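Local atomic coordinates of purine nucleoside phosphorylase (Schistosoma mansoni, PDB entry 5KO5), a protein that probably catalyses the phosphate-dependent cleavage of purine nucleosides to the free base and ribose 1-phosphate, and here holds a bound cytosine. Residues G129-I134 against V240-N245; C33-G38 against T116-G121; E42-R47 against G73-R78; V25-G30 against K79-Q84. One frame throughout, in Å; residues are numbered along the deposited sequence.

Contact 1: residues G129-I134 against V240-N245; sequences GDFVLI and VSLIAN. With CYT (6-aminopyrimidin-2(1H)-one), chain B.
Ser241 O is gripped twice from strand 131-139: the N-H of Val132 reaches it in the carbonyl plane, with Val132 N 2.8 Å from Ser241 O, and the CA-H of Phe131 closes in, with Phe131 CA 3.3 Å from Ser241 O. This is antiparallel pairing deep in the mixed sheet of the phosphorylase fold, with strand 236-246 lying between strands 112-121 and 131-139. Val132 and Ser241 form the hydrogen-bonded pair, while Phe131 with Leu242 and Leu133 with Val240 are non-hydrogen-bonded ones. Asp130 O takes the N-H of Ile243 almost straight (176° at the hydrogen), and Gly129 N, just ahead of the strand, adds a bond to Ile243 O. Gly129 has a positive phi of 92°, a backbone shape that suits glycine.

The side chains sort onto two faces. On one, Leu133 and Val240 lie alongside each other, pointing the same way, with CD2 of Leu133 3.7 Å from CG2 of Val240. Next to them CD1 of Leu242 reaches CE1 of the Phe131 ring at an oblique angle. Helix 259-283 packs on this face through Phe277 and Arg269, and Trp276 meets the Phe131 ring. On the other face Val132 CG2 meets Ile243 CD1, and Ile134 CD1 sits 3.4 Å from Ser241 OG. That hydroxyl is not left to carbon alone: it hydrogen-bonds to Asn117 OD1 of the adjacent strand.

Beyond the paired part, strand 236-246 runs on into the base pocket. There a chi1 of 67° puts Asn245 CG between the backbone N and the carbonyl carbon; ND2 is held by Asp250 and Ser247, and Asn245 OD1 meets the cytosine amino N4 at 2.9 Å.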
loop_
_atom_site.group_PDB
_atom_site.type_symbol
_atom_site.label_atom_id
_atom_site.label_comp_id
_atom_site.label_asym_id
_atom_site.label_seq_id
_atom_site.Cartn_x
_atom_site.Cartn_y
_atom_site.Cartn_z
ATOM N N GLY A 129 16.531 12.456 -20.711
ATOM C CA GLY A 129 17.293 13.677 -20.569
ATOM C C GLY A 129 16.472 14.925 -20.306
ATOM O O GLY A 129 17.059 15.990 -20.079
ATOM N N ASP A 130 15.143 14.837 -20.334
ATOM C CA ASP A 130 14.308 15.983 -20.007
ATOM C C ASP A 130 14.247 16.171 -18.494
ATOM O O ASP A 130 14.528 15.258 -17.717
ATOM C CB ASP A 130 12.880 15.786 -20.529
ATOM C CG ASP A 130 12.762 15.948 -22.047
ATOM O OD1 ASP A 130 13.723 16.408 -22.702
ATOM O OD2 ASP A 130 11.682 15.622 -22.589
ATOM N N PHE A 131 13.871 17.376 -18.081
ATOM C CA PHE A 131 13.640 17.697 -16.679
ATOM C C PHE A 131 12.156 17.958 -16.474
ATOM O O PHE A 131 11.509 18.593 -17.313
ATOM C CB PHE A 131 14.403 18.953 -16.260
ATOM C CG PHE A 131 15.885 18.860 -16.448
ATOM C CD1 PHE A 131 16.650 18.029 -15.642
ATOM C CD2 PHE A 131 16.520 19.623 -17.412
ATOM C CE1 PHE A 131 18.031 17.953 -15.813
ATOM C CE2 PHE A 131 17.894 19.554 -17.583
ATOM C CZ PHE A 131 18.647 18.717 -16.781
ATOM N N VAL A 132 11.621 17.490 -15.349
ATOM C CA VAL A 132 10.234 17.757 -14.978
ATOM C C VAL A 132 10.201 18.479 -13.636
ATOM O O VAL A 132 10.651 17.935 -12.616
ATOM C CB VAL A 132 9.391 16.476 -14.952
ATOM C CG1 VAL A 132 7.972 16.795 -14.503
ATOM C CG2 VAL A 132 9.387 15.831 -16.334
ATOM N N LEU A 133 9.688 19.710 -13.641
ATOM C CA LEU A 133 9.370 20.401 -12.399
ATOM C C LEU A 133 8.131 19.742 -11.809
ATOM O O LEU A 133 7.069 19.731 -12.437
ATOM C CB LEU A 133 9.102 21.882 -12.671
ATOM C CG LEU A 133 10.187 22.618 -13.457
ATOM C CD1 LEU A 133 9.774 24.058 -13.721
ATOM C CD2 LEU A 133 11.523 22.557 -12.726
ATOM N N ILE A 134 8.259 19.173 -10.621
ATOM C CA ILE A 134 7.142 18.439 -10.038
ATOM C C ILE A 134 6.147 19.423 -9.440
ATOM O O ILE A 134 6.514 20.285 -8.634
ATOM C CB ILE A 134 7.642 17.425 -9.004
ATOM C CG1 ILE A 134 8.519 16.395 -9.710
ATOM C CG2 ILE A 134 6.445 16.738 -8.310
ATOM C CD1 ILE A 134 9.290 15.506 -8.764
ATOM N N VAL A 240 12.708 18.331 -8.731
ATOM C CA VAL A 240 12.926 18.226 -10.169
ATOM C C VAL A 240 13.314 16.793 -10.497
ATOM O O VAL A 240 14.253 16.254 -9.903
ATOM C CB VAL A 240 14.027 19.199 -10.635
ATOM C CG1 VAL A 240 14.289 19.029 -12.132
ATOM C CG2 VAL A 240 13.628 20.627 -10.297
ATOM N N SER A 241 12.594 16.178 -11.432
ATOM C CA SER A 241 12.939 14.848 -11.921
ATOM C C SER A 241 13.738 14.956 -13.210
ATOM O O SER A 241 13.388 15.727 -14.106
ATOM C CB SER A 241 11.687 14.031 -12.237
ATOM O OG SER A 241 11.028 13.622 -11.056
ATOM N N LEU A 242 14.812 14.177 -13.297
ATOM C CA LEU A 242 15.504 13.953 -14.558
ATOM C C LEU A 242 14.951 12.668 -15.161
ATOM O O LEU A 242 14.968 11.621 -14.512
ATOM C CB LEU A 242 17.007 13.830 -14.321
ATOM C CG LEU A 242 17.859 13.393 -15.520
ATOM C CD1 LEU A 242 17.725 14.363 -16.686
ATOM C CD2 LEU A 242 19.305 13.275 -15.091
ATOM N N ILE A 243 14.447 12.752 -16.389
ATOM C CA ILE A 243 13.797 11.616 -17.035
ATOM C C ILE A 243 14.872 10.683 -17.586
ATOM O O ILE A 243 15.627 11.049 -18.493
ATOM C CB ILE A 243 12.832 12.073 -18.137
ATOM C CG1 ILE A 243 11.771 13.031 -17.558
ATOM C CG2 ILE A 243 12.224 10.872 -18.839
ATOM C CD1 ILE A 243 10.984 12.444 -16.379
ATOM N N ALA A 244 14.946 9.468 -17.040
ATOM C CA ALA A 244 15.939 8.505 -17.512
ATOM C C ALA A 244 15.513 7.825 -18.810
ATOM O O ALA A 244 16.363 7.450 -19.619
ATOM C CB ALA A 244 16.196 7.446 -16.436
ATOM N N ASN A 245 14.211 7.671 -19.021
ATOM C CA ASN A 245 13.674 6.895 -20.127
ATOM C C ASN A 245 12.190 7.191 -20.163
ATOM O O ASN A 245 11.621 7.654 -19.175
ATOM C CB ASN A 245 13.876 5.394 -19.881
ATOM C CG ASN A 245 13.046 4.888 -18.720
ATOM O OD1 ASN A 245 13.280 5.274 -17.571
ATOM N ND2 ASN A 245 12.051 4.050 -19.009
HETATM N N3 CYT B . 11.962 4.473 -12.815
HETATM C C4 CYT B . 12.698 4.746 -13.893
HETATM N N1 CYT B . 13.588 5.561 -11.466
HETATM C C2 CYT B . 12.386 4.854 -11.583
HETATM O O2 CYT B . 11.740 4.573 -10.568
HETATM N N4 CYT B . 12.234 4.333 -15.078
HETATM C C5 CYT B . 13.924 5.475 -13.796
HETATM C C6 CYT B . 14.326 5.851 -12.574
#

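Contact 2: residues C33-G38 against T116-G121; sequences CGSGLG and TNLAGG. With CYT (6-aminopyrimidin-2(1H)-one), chain B; EDO (1,2-ethanediol), chain C.
Gly34 and Asn117 meet backbone to backbone, CA to CA at 4.1 Å, and strand 112-121 goes on to lay its Ala119-Gly120 peptide over one face of the cytosine ring, nearly parallel to it. Gly120 N stands 3.3 Å above the ring atom C4, and Leu118 O comes in obliquely over N1. Glu203 also hydrogen-bonds to the cytosine.

The hydroxyl of Thr116 ties the two segments together. With chi1 at 60°, OG1 sits between the backbone N and the carbonyl carbon and faces the loop, where it accepts the N-H of Gly34 at 2.9 Å. Water 1 also bonds OG1 and donates to Leu37 O, so the type II turn from Gly34 to Leu37 is pinned at both ends. From the end of the turn, Leu37 CD1 presses on Leu118 CD2 at 3.5 Å, a tight fit; helix 259-283 also touches Leu37.

The N-H groups of Ser35 and Leu118 converge on O2 of an ethanediol, probably from the crystallisation liquor. Arg86 lies close by, bonded to Thr116 O. A glycine-rich loop beside this strand contributes to the phosphate site in related purine nucleoside phosphorylases, and the ethanediol probably occupies part of that site.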
loop_
_atom_site.group_PDB
_atom_site.type_symbol
_atom_site.label_atom_id
_atom_site.label_comp_id
_atom_site.label_asym_id
_atom_site.label_seq_id
_atom_site.Cartn_x
_atom_site.Cartn_y
_atom_site.Cartn_z
ATOM N N CYS A 33 19.955 15.156 -3.314
ATOM C CA CYS A 33 20.286 14.998 -4.723
ATOM C C CYS A 33 20.032 13.568 -5.174
ATOM O O CYS A 33 20.252 12.612 -4.416
ATOM C CB CYS A 33 21.750 15.358 -4.974
ATOM S SG CYS A 33 22.165 17.037 -4.473
ATOM N N GLY A 34 19.577 13.425 -6.415
ATOM C CA GLY A 34 19.372 12.107 -6.976
ATOM C C GLY A 34 20.683 11.402 -7.277
ATOM O O GLY A 34 21.767 11.988 -7.258
ATOM N N SER A 35 20.578 10.102 -7.549
ATOM C CA SER A 35 21.763 9.295 -7.809
ATOM C C SER A 35 22.484 9.805 -9.048
ATOM O O SER A 35 21.861 10.048 -10.088
ATOM C CB SER A 35 21.358 7.835 -8.001
ATOM O OG SER A 35 20.288 7.728 -8.925
ATOM N N GLY A 36 23.797 9.979 -8.929
ATOM C CA GLY A 36 24.586 10.540 -10.000
ATOM C C GLY A 36 24.444 12.036 -10.173
ATOM O O GLY A 36 25.083 12.600 -11.072
ATOM N N LEU A 37 23.643 12.694 -9.339
ATOM C CA LEU A 37 23.377 14.126 -9.442
ATOM C C LEU A 37 23.898 14.875 -8.222
ATOM O O LEU A 37 23.376 15.932 -7.863
ATOM C CB LEU A 37 21.883 14.386 -9.612
ATOM C CG LEU A 37 21.206 13.610 -10.735
ATOM C CD1 LEU A 37 19.719 13.938 -10.759
ATOM C CD2 LEU A 37 21.862 13.943 -12.062
ATOM N N GLY A 38 24.922 14.342 -7.568
ATOM C CA GLY A 38 25.376 14.890 -6.311
ATOM C C GLY A 38 26.609 15.759 -6.393
ATOM O O GLY A 38 27.143 16.140 -5.344
ATOM N N THR A 116 16.372 16.673 -6.183
ATOM C CA THR A 116 16.387 16.097 -7.521
ATOM C C THR A 116 16.248 14.584 -7.420
ATOM O O THR A 116 16.543 13.980 -6.387
ATOM C CB THR A 116 17.664 16.452 -8.312
ATOM O OG1 THR A 116 18.820 15.960 -7.613
ATOM C CG2 THR A 116 17.782 17.961 -8.500
ATOM N N ASN A 117 15.768 13.976 -8.503
ATOM C CA ASN A 117 15.647 12.529 -8.566
ATOM C C ASN A 117 15.748 12.093 -10.023
ATOM O O ASN A 117 15.675 12.912 -10.942
ATOM C CB ASN A 117 14.350 12.024 -7.901
ATOM C CG ASN A 117 13.087 12.494 -8.608
ATOM O OD1 ASN A 117 12.875 12.218 -9.789
ATOM N ND2 ASN A 117 12.223 13.182 -7.871
ATOM N N LEU A 118 15.947 10.793 -10.218
ATOM C CA LEU A 118 15.848 10.164 -11.529
ATOM C C LEU A 118 14.508 9.447 -11.600
ATOM O O LEU A 118 14.088 8.802 -10.632
ATOM C CB LEU A 118 16.982 9.154 -11.745
ATOM C CG LEU A 118 18.287 9.608 -12.408
ATOM C CD1 LEU A 118 18.059 10.089 -13.836
ATOM C CD2 LEU A 118 18.968 10.673 -11.600
ATOM N N ALA A 119 13.816 9.579 -12.729
ATOM C CA ALA A 119 12.465 9.043 -12.810
ATOM C C ALA A 119 12.184 8.487 -14.198
ATOM O O ALA A 119 12.867 8.812 -15.170
ATOM C CB ALA A 119 11.428 10.130 -12.482
ATOM N N GLY A 120 11.163 7.635 -14.283
ATOM C CA GLY A 120 10.643 7.199 -15.563
ATOM C C GLY A 120 9.588 8.160 -16.095
ATOM O O GLY A 120 8.716 8.613 -15.351
ATOM N N GLY A 121 9.670 8.448 -17.388
ATOM C CA GLY A 121 8.657 9.279 -18.024
ATOM C C GLY A 121 7.449 8.452 -18.441
ATOM O O GLY A 121 7.591 7.381 -19.040
HETATM N N3 CYT B . 11.962 4.473 -12.815
HETATM C C4 CYT B . 12.698 4.746 -13.893
HETATM N N1 CYT B . 13.588 5.561 -11.466
HETATM C C2 CYT B . 12.386 4.854 -11.583
HETATM O O2 CYT B . 11.740 4.573 -10.568
HETATM N N4 CYT B . 12.234 4.333 -15.078
HETATM C C5 CYT B . 13.924 5.475 -13.796
HETATM C C6 CYT B . 14.326 5.851 -12.574
HETATM C C1 EDO C . 15.222 8.639 -7.145
HETATM O O1 EDO C . 14.671 7.486 -6.497
HETATM C C2 EDO C . 16.631 8.920 -6.671
HETATM O O2 EDO C . 17.360 9.486 -7.757
HETATM O O HOH W 1 21.120 17.416 -8.271
#

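Contact 3: residues E42-R47 against G73-R78; sequences EEIEER and GSVGGR
This is a short antiparallel backbone pairing at the periphery of the fold, where the loop after helix 39-42 comes alongside strand 69-75 just before that strand turns back. Glu45 and Ser74 form a hydrogen-bonded pair. Glu45 N gives its hydrogen to Ser74 O at 2.8 Å, in the carbonyl plane, and Ser74 N returns a bond to Glu45 O at 2.9 Å, here tilted 22° from the plane. The chain then turns a corner at Glu46 (phi 47°) before strand 47-51 takes up the antiparallel pairing with strand 69-75.

Under the pair, Ile44 does the apolar work. Its CG2, anti to the backbone N, presses on Gly73 CA at 3.4 Å, tighter than usual for two carbons. Glu45 O also lies 3.4 Å from Gly73 CA, so the backbone of Gly73 is closely packed by both neighbours. The CG1 branch of Ile44 instead crosses Val75 CG2 at 3.8 Å.

Strands 69-75 and 78-84 make a beta hairpin, closed by a type I' turn with Gly76 and Gly77 at its two corners. Val75 and Arg78 bond to each other through both N-H and O. Lys278 and Ile281 of helix 259-283 also touch Val75.

On the solvent side, the extended Glu45 side chain reaches along the hairpin, and its OE2 accepts hydrogens from two waters. Water 2, 2.7 Å from Glu45 OE2, takes the N-H of Gly76; water 3 takes that of Gly77.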
loop_
_atom_site.group_PDB
_atom_site.type_symbol
_atom_site.label_atom_id
_atom_site.label_comp_id
_atom_site.label_asym_id
_atom_site.label_seq_id
_atom_site.Cartn_x
_atom_site.Cartn_y
_atom_site.Cartn_z
ATOM N N GLU A 42 29.910 18.244 -3.880
ATOM C CA GLU A 42 31.366 18.259 -3.912
ATOM C C GLU A 42 31.931 19.660 -4.107
ATOM O O GLU A 42 33.119 19.877 -3.841
ATOM C CB GLU A 42 31.885 17.319 -5.003
ATOM N N GLU A 43 31.114 20.615 -4.551
ATOM C CA GLU A 43 31.564 21.976 -4.810
ATOM C C GLU A 43 31.127 22.967 -3.738
ATOM O O GLU A 43 31.278 24.178 -3.928
ATOM C CB GLU A 43 31.095 22.440 -6.191
ATOM C CG GLU A 43 31.655 21.617 -7.338
ATOM C CD GLU A 43 33.167 21.685 -7.424
ATOM O OE1 GLU A 43 33.741 22.738 -7.069
ATOM O OE2 GLU A 43 33.781 20.681 -7.842
ATOM N N ILE A 44 30.584 22.485 -2.618
ATOM C CA ILE A 44 30.225 23.378 -1.523
ATOM C C ILE A 44 31.482 24.035 -0.962
ATOM O O ILE A 44 32.507 23.377 -0.738
ATOM C CB ILE A 44 29.470 22.577 -0.451
ATOM C CG1 ILE A 44 28.142 22.067 -1.011
ATOM C CG2 ILE A 44 29.222 23.418 0.770
ATOM C CD1 ILE A 44 27.453 21.072 -0.111
ATOM N N GLU A 45 31.414 25.347 -0.739
ATOM C CA GLU A 45 32.564 26.105 -0.265
ATOM C C GLU A 45 32.619 26.123 1.258
ATOM O O GLU A 45 31.593 26.028 1.937
ATOM C CB GLU A 45 32.517 27.544 -0.779
ATOM C CG GLU A 45 32.367 27.663 -2.284
ATOM C CD GLU A 45 32.461 29.101 -2.754
ATOM O OE1 GLU A 45 33.563 29.683 -2.668
ATOM O OE2 GLU A 45 31.429 29.653 -3.194
ATOM N N GLU A 46 33.841 26.261 1.785
ATOM C CA GLU A 46 34.091 26.274 3.228
ATOM C C GLU A 46 33.361 25.126 3.914
ATOM O O GLU A 46 32.744 25.287 4.968
ATOM C CB GLU A 46 33.724 27.618 3.852
ATOM C CG GLU A 46 34.447 28.805 3.250
ATOM C CD GLU A 46 33.728 30.105 3.533
ATOM O OE1 GLU A 46 34.380 31.063 3.996
ATOM O OE2 GLU A 46 32.502 30.160 3.296
ATOM N N ARG A 47 33.429 23.954 3.300
ATOM C CA ARG A 47 32.474 22.925 3.651
ATOM C C ARG A 47 32.912 22.136 4.878
ATOM O O ARG A 47 34.095 22.033 5.211
ATOM C CB ARG A 47 32.215 21.994 2.473
ATOM C CG ARG A 47 33.376 21.119 2.101
ATOM C CD ARG A 47 32.945 20.181 1.004
ATOM N NE ARG A 47 33.760 18.976 0.966
ATOM C CZ ARG A 47 33.363 17.840 0.407
ATOM N NH1 ARG A 47 34.161 16.782 0.411
ATOM N NH2 ARG A 47 32.159 17.763 -0.148
ATOM N N GLY A 73 27.905 24.189 4.163
ATOM C CA GLY A 73 28.819 25.198 3.647
ATOM C C GLY A 73 28.070 26.233 2.841
ATOM O O GLY A 73 26.878 26.459 3.055
ATOM N N SER A 74 28.779 26.850 1.902
ATOM C CA SER A 74 28.231 27.944 1.112
ATOM C C SER A 74 28.178 27.560 -0.357
ATOM O O SER A 74 29.150 27.019 -0.898
ATOM C CB SER A 74 29.063 29.220 1.283
ATOM O OG SER A 74 28.927 29.744 2.593
ATOM N N VAL A 75 27.045 27.840 -0.995
ATOM C CA VAL A 75 26.891 27.740 -2.440
ATOM C C VAL A 75 26.235 29.021 -2.922
ATOM O O VAL A 75 25.168 29.399 -2.424
ATOM C CB VAL A 75 26.030 26.532 -2.850
ATOM C CG1 VAL A 75 25.719 26.597 -4.345
ATOM C CG2 VAL A 75 26.729 25.234 -2.494
ATOM N N GLY A 76 26.866 29.682 -3.885
ATOM C CA GLY A 76 26.278 30.880 -4.469
ATOM C C GLY A 76 25.944 31.954 -3.461
ATOM O O GLY A 76 24.940 32.660 -3.612
ATOM N N GLY A 77 26.764 32.089 -2.423
ATOM C CA GLY A 77 26.539 33.089 -1.403
ATOM C C GLY A 77 25.506 32.732 -0.358
ATOM O O GLY A 77 25.219 33.564 0.511
ATOM N N ARG A 78 24.938 31.530 -0.408
ATOM C CA ARG A 78 23.935 31.106 0.556
ATOM C C ARG A 78 24.456 29.922 1.358
ATOM O O ARG A 78 25.232 29.103 0.858
ATOM C CB ARG A 78 22.629 30.716 -0.146
ATOM C CG ARG A 78 22.063 31.800 -1.058
ATOM C CD ARG A 78 21.724 33.081 -0.292
ATOM N NE ARG A 78 20.923 32.817 0.905
ATOM C CZ ARG A 78 19.594 32.750 0.926
ATOM N NH1 ARG A 78 18.892 32.919 -0.188
ATOM N NH2 ARG A 78 18.963 32.508 2.067
HETATM O O HOH W 2 29.427 28.976 -4.874
HETATM O O HOH W 3 29.179 30.891 -1.683
#

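Contact 4: residues V25-G30 against K79-Q84; sequences VLPDIG and KIVAMQ
Lys79 O draws in three neighbours from the chain leading into strand 29-32: a hydrogen bond from Asp28 N at 2.9 Å, a weak one from Ile29 N, and the CA-H of Pro27. The Asp28 donor stands well above the carbonyl plane, 43° out of it; Asp28 lies just before the strand begins at Ile29. Regular parallel pairing follows, strand 29-32 lying between strands 78-84 and 112-121 in the fold's mixed sheet. Ile29 O there takes the N-H of Val81, nearly along the C=O axis, and also the CA-H of Ile80.

Side chains fill in on both faces. Val81 CG1 touches both the Ile29 carbonyl O and the Pro27 ring, with Pro27 CG 3.7 Å from Val81 CG1; Met105 and Leu108 of helix 95-108 close over this side. Across the sheet, chi1 of 75° carries Ile80 CG1 off toward Ile44 and leaves CG2 to meet Ile29 CB at 3.9 Å.

Farther out lies the polar rim. Asp28 OD2 forms a salt bridge with Arg78, and water 5 joins the same oxygen to Lys79 N. The Lys79 side chain, extended beyond CG, runs past the Leu26 carbonyl, with CD 3.4 Å from Leu26 O. At its tip, water 4 accepts from Lys79 NZ at 3.0 Å and also from Leu26 N.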
loop_
_atom_site.group_PDB
_atom_site.type_symbol
_atom_site.label_atom_id
_atom_site.label_comp_id
_atom_site.label_asym_id
_atom_site.label_seq_id
_atom_site.Cartn_x
_atom_site.Cartn_y
_atom_site.Cartn_z
ATOM N N VAL A 25 27.909 26.431 10.776
ATOM C CA VAL A 25 27.139 26.901 9.628
ATOM C C VAL A 25 25.664 26.858 9.994
ATOM O O VAL A 25 25.166 25.827 10.459
ATOM C CB VAL A 25 27.408 26.041 8.377
ATOM C CG1 VAL A 25 26.426 26.388 7.262
ATOM C CG2 VAL A 25 28.848 26.213 7.907
ATOM N N LEU A 26 24.966 27.972 9.781
ATOM C CA LEU A 26 23.522 28.032 9.981
ATOM C C LEU A 26 22.844 28.045 8.618
ATOM O O LEU A 26 22.738 29.108 7.987
ATOM C CB LEU A 26 23.140 29.277 10.787
ATOM C CG LEU A 26 23.580 29.233 12.255
ATOM C CD1 LEU A 26 23.160 30.495 12.990
ATOM C CD2 LEU A 26 23.017 27.995 12.944
ATOM N N PRO A 27 22.367 26.907 8.123
ATOM C CA PRO A 27 21.901 26.840 6.735
ATOM C C PRO A 27 20.487 27.381 6.585
ATOM O O PRO A 27 19.637 27.214 7.464
ATOM C CB PRO A 27 21.930 25.336 6.437
ATOM C CG PRO A 27 21.625 24.712 7.777
ATOM C CD PRO A 27 22.264 25.608 8.814
ATOM N N ASP A 28 20.242 28.026 5.442
ATOM C CA ASP A 28 18.912 28.484 5.060
ATOM C C ASP A 28 18.247 27.560 4.052
ATOM O O ASP A 28 17.019 27.601 3.899
ATOM C CB ASP A 28 18.989 29.888 4.436
ATOM C CG ASP A 28 19.489 30.945 5.409
ATOM O OD1 ASP A 28 19.203 30.846 6.621
ATOM O OD2 ASP A 28 20.169 31.885 4.951
ATOM N N ILE A 29 19.032 26.735 3.368
ATOM C CA ILE A 29 18.571 25.910 2.263
ATOM C C ILE A 29 19.085 24.497 2.482
ATOM O O ILE A 29 20.234 24.299 2.892
ATOM C CB ILE A 29 19.106 26.478 0.928
ATOM C CG1 ILE A 29 18.524 27.866 0.682
ATOM C CG2 ILE A 29 18.780 25.559 -0.221
ATOM C CD1 ILE A 29 19.403 28.743 -0.194
ATOM N N GLY A 30 18.231 23.514 2.225
ATOM C CA GLY A 30 18.614 22.118 2.259
ATOM C C GLY A 30 18.578 21.546 0.857
ATOM O O GLY A 30 17.806 21.999 0.008
ATOM N N LYS A 79 24.016 29.829 2.610
ATOM C CA LYS A 79 24.431 28.748 3.491
ATOM C C LYS A 79 23.478 27.576 3.309
ATOM O O LYS A 79 22.256 27.747 3.359
ATOM C CB LYS A 79 24.423 29.225 4.943
ATOM C CG LYS A 79 25.376 30.387 5.188
ATOM C CD LYS A 79 25.194 30.995 6.568
ATOM C CE LYS A 79 26.085 32.221 6.749
ATOM N NZ LYS A 79 25.865 32.889 8.061
ATOM N N ILE A 80 24.035 26.391 3.055
ATOM C CA ILE A 80 23.223 25.231 2.721
ATOM C C ILE A 80 23.654 24.033 3.556
ATOM O O ILE A 80 24.745 23.997 4.131
ATOM C CB ILE A 80 23.257 24.890 1.211
ATOM C CG1 ILE A 80 24.585 24.241 0.828
ATOM C CG2 ILE A 80 22.995 26.130 0.353
ATOM C CD1 ILE A 80 24.447 22.773 0.525
ATOM N N VAL A 81 22.763 23.046 3.620
ATOM C CA VAL A 81 23.055 21.739 4.198
ATOM C C VAL A 81 22.579 20.686 3.210
ATOM O O VAL A 81 21.452 20.764 2.713
ATOM C CB VAL A 81 22.397 21.549 5.583
ATOM C CG1 VAL A 81 20.898 21.859 5.543
ATOM C CG2 VAL A 81 22.638 20.141 6.102
ATOM N N ALA A 82 23.438 19.717 2.906
ATOM C CA ALA A 82 23.138 18.694 1.911
ATOM C C ALA A 82 23.176 17.312 2.543
ATOM O O ALA A 82 24.028 17.033 3.392
ATOM C CB ALA A 82 24.177 18.721 0.786
ATOM N N MET A 83 22.279 16.431 2.100
ATOM C CA MET A 83 22.383 15.013 2.430
ATOM C C MET A 83 23.176 14.321 1.331
ATOM O O MET A 83 22.730 14.257 0.183
ATOM C CB MET A 83 21.006 14.374 2.583
ATOM C CG MET A 83 20.228 14.933 3.747
ATOM S SD MET A 83 18.716 14.021 4.126
ATOM C CE MET A 83 19.390 12.520 4.854
ATOM N N GLN A 84 24.358 13.815 1.678
ATOM C CA GLN A 84 25.183 13.053 0.750
ATOM C C GLN A 84 24.964 11.580 1.076
ATOM O O GLN A 84 25.554 11.045 2.017
ATOM C CB GLN A 84 26.647 13.446 0.902
ATOM C CG GLN A 84 27.535 12.873 -0.171
ATOM C CD GLN A 84 28.957 13.320 -0.005
ATOM O OE1 GLN A 84 29.539 13.194 1.074
ATOM N NE2 GLN A 84 29.529 13.862 -1.071
HETATM O O HOH W 4 26.473 30.337 9.455
HETATM O O HOH W 5 22.349 32.039 3.549
#

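How the contacts relate
All four contacts belong to one mixed sheet. Contacts 1 and 2 are its buried half: strands 112-121 and 236-246 are neighbours, both contacts reach cytosine, and Asn245 O meets Gly121 N where they join. There the named polar groups bond to protein or to bound groups, and one water bridges contact 2. Contacts 3 and 4, centres 9 Å apart, share the hairpin of strands 69-75 and 78-84 at the partly exposed end, where Gly73 O meets Ile80 N and charged side chains reach the backbone through water. Segment 25-30 of contact 4 runs into strand 29-32, and segment 33-38 of contact 2 follows it. Contact 1 is antiparallel, contact 4 parallel.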